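PDB 3A32: threonine--tRNA ligase catalytic subunit from Aeropyrum pernix, which probably catalyses the ATP-dependent attachment of threonine to tRNA(Thr), working as a zinc-binding class II homodimer that probably cannot itself remove mischarged serine. Local coordinates for residues 60-65 / 454-459. Numbering follows the deposited sequence.
Sequences AKFHAR and RSLSGQ
Arg65 reaches from one helix to the C-terminal end of another and grips carbonyls left there. Arg65 NE donates to Leu456 O at 3.0 Å, approaching from above the carbonyl plane. The bend at chi3 (61°) turns the flat group so that one face rests on the backbone, with Gly458 N 3.7 Å from Arg65 CZ. Gly458, with positive phi, is the first residue beyond the helix; a CB here would be jammed against the carbonyl O of Ser457 and would also come up close to Arg65 NH1. A leucine in place of Arg65 would probably leave Leu456 O and Ser455 O without these donors and uncover the turn at Gly458.

The tight part lies beside this. Phe62 CD1 packs on Leu456 CD2 at 3.7 Å, and Phe62 CA points its hydrogen at Leu456 O (3.4 Å), which thus has a second, weaker contact besides Arg65. Ser457 is equally close, its CB 3.7 Å from Lys61 CB. The solvent side is looser: at the exposed Ser455, Arg65 NH2 makes just a weak bond to Ser455 O at 3.4 Å, lying at the guanidinium edge.

A polar link at the dimer interface completes the contact: the extended Lys61 chain crosses Gln459 and brings Lys61 NZ within 2.7 Å of Gln459 OE1. Glu57 of both subunits also pairs with Lys61 NZ, and Arg462 N of the second subunit reaches Gln459 OE1. Away from the zinc site, the contact brings helix 48-65 of the catalytic region against the C-terminal end of helix 435-457, which begins within the anticodon-binding domain, with Phe62 and Leu456 touching helix 174-191 and Phe62 also meeting Leu313 on strand 306-316.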
loop_
_atom_site.group_PDB
_atom_site.type_symbol
_atom_site.label_atom_id
_atom_site.label_comp_id
_atom_site.label_asym_id
_atom_site.label_seq_id
_atom_site.Cartn_x
_atom_site.Cartn_y
_atom_site.Cartn_z
ATOM N N ALA A 60 7.578 -0.009 3.876
ATOM C CA ALA A 60 7.094 1.131 4.640
ATOM C C ALA A 60 7.408 1.003 6.135
ATOM O O ALA A 60 8.003 1.902 6.725
ATOM C CB ALA A 60 5.564 1.370 4.412
ATOM N N LYS A 61 7.019 -0.113 6.738
ATOM C CA LYS A 61 7.297 -0.374 8.158
ATOM C C LYS A 61 8.774 -0.477 8.494
ATOM O O LYS A 61 9.191 0.043 9.550
ATOM C CB LYS A 61 6.532 -1.619 8.658
ATOM C CG LYS A 61 4.995 -1.440 8.592
ATOM C CD LYS A 61 4.210 -2.718 8.870
ATOM C CE LYS A 61 2.733 -2.379 8.869
ATOM N NZ LYS A 61 1.850 -3.561 9.114
ATOM N N PHE A 62 9.557 -1.136 7.623
ATOM C CA PHE A 62 11.030 -1.165 7.768
ATOM C C PHE A 62 11.617 0.249 7.840
ATOM O O PHE A 62 12.414 0.561 8.733
ATOM C CB PHE A 62 11.720 -1.953 6.651
ATOM C CG PHE A 62 13.250 -1.861 6.698
ATOM C CD1 PHE A 62 13.973 -2.410 7.778
ATOM C CD2 PHE A 62 13.958 -1.229 5.674
ATOM C CE1 PHE A 62 15.383 -2.304 7.835
ATOM C CE2 PHE A 62 15.352 -1.104 5.713
ATOM C CZ PHE A 62 16.077 -1.665 6.796
ATOM N N HIS A 63 11.172 1.117 6.921
ATOM C CA HIS A 63 11.622 2.486 6.922
ATOM C C HIS A 63 11.145 3.298 8.085
ATOM O O HIS A 63 11.929 4.044 8.674
ATOM C CB HIS A 63 11.338 3.129 5.578
ATOM C CG HIS A 63 12.278 2.642 4.515
ATOM N ND1 HIS A 63 12.089 1.458 3.833
ATOM C CD2 HIS A 63 13.442 3.158 4.060
ATOM C CE1 HIS A 63 13.055 1.307 2.945
ATOM N NE2 HIS A 63 13.920 2.294 3.100
ATOM N N ALA A 64 9.888 3.136 8.468
ATOM C CA ALA A 64 9.400 3.823 9.673
ATOM C C ALA A 64 10.203 3.452 10.977
ATOM O O ALA A 64 10.507 4.325 11.802
ATOM C CB ALA A 64 7.933 3.629 9.825
ATOM N N ARG A 65 10.606 2.192 11.120
ATOM C CA ARG A 65 11.399 1.723 12.256
ATOM C C ARG A 65 12.867 2.207 12.291
ATOM O O ARG A 65 13.494 2.227 13.353
ATOM C CB ARG A 65 11.382 0.189 12.240
ATOM C CG ARG A 65 10.037 -0.321 12.714
ATOM C CD ARG A 65 9.686 -1.687 12.236
ATOM N NE ARG A 65 10.627 -2.725 12.664
ATOM C CZ ARG A 65 10.676 -3.271 13.884
ATOM N NH1 ARG A 65 9.836 -2.867 14.843
ATOM N NH2 ARG A 65 11.576 -4.237 14.129
ATOM N N ARG A 454 9.833 -10.307 10.049
ATOM C CA ARG A 454 9.485 -9.644 11.319
ATOM C C ARG A 454 10.567 -8.743 11.906
ATOM O O ARG A 454 10.241 -7.747 12.545
ATOM C CB ARG A 454 9.133 -10.653 12.398
ATOM C CG ARG A 454 7.781 -11.285 12.212
ATOM C CD ARG A 454 7.266 -11.878 13.509
ATOM N NE ARG A 454 8.221 -12.786 14.152
ATOM C CZ ARG A 454 8.420 -14.067 13.814
ATOM N NH1 ARG A 454 7.741 -14.628 12.796
ATOM N NH2 ARG A 454 9.299 -14.794 14.524
ATOM N N SER A 455 11.834 -9.098 11.740
ATOM C CA SER A 455 12.900 -8.257 12.327
ATOM C C SER A 455 13.081 -6.961 11.533
ATOM O O SER A 455 13.618 -6.000 12.018
ATOM C CB SER A 455 14.240 -9.002 12.498
ATOM O OG SER A 455 14.858 -9.169 11.235
ATOM N N LEU A 456 12.626 -6.957 10.291
ATOM C CA LEU A 456 12.648 -5.762 9.455
ATOM C C LEU A 456 11.452 -4.878 9.776
ATOM O O LEU A 456 11.600 -3.688 9.966
ATOM C CB LEU A 456 12.552 -6.154 7.980
ATOM C CG LEU A 456 13.709 -6.804 7.250
ATOM C CD1 LEU A 456 13.240 -7.008 5.788
ATOM C CD2 LEU A 456 14.952 -5.955 7.289
ATOM N N SER A 457 10.260 -5.465 9.824
ATOM C CA SER A 457 9.023 -4.679 9.844
ATOM C C SER A 457 8.101 -4.829 11.069
ATOM O O SER A 457 7.059 -4.152 11.167
ATOM C CB SER A 457 8.263 -4.884 8.535
ATOM O OG SER A 457 8.128 -6.264 8.299
ATOM N N GLY A 458 8.498 -5.653 12.024
ATOM C CA GLY A 458 7.703 -5.864 13.203
ATOM C C GLY A 458 6.700 -6.953 12.900
ATOM O O GLY A 458 6.524 -7.853 13.668
ATOM N N GLN A 459 6.057 -6.885 11.743
ATOM C CA GLN A 459 4.927 -7.772 11.427
ATOM C C GLN A 459 5.267 -8.389 10.084
ATOM O O GLN A 459 5.721 -7.686 9.180
ATOM C CB GLN A 459 3.603 -6.932 11.386
ATOM C CG GLN A 459 3.433 -5.891 12.609
ATOM C CD GLN A 459 2.136 -5.041 12.576
ATOM O OE1 GLN A 459 1.997 -4.064 11.795
ATOM N NE2 GLN A 459 1.170 -5.418 13.460
#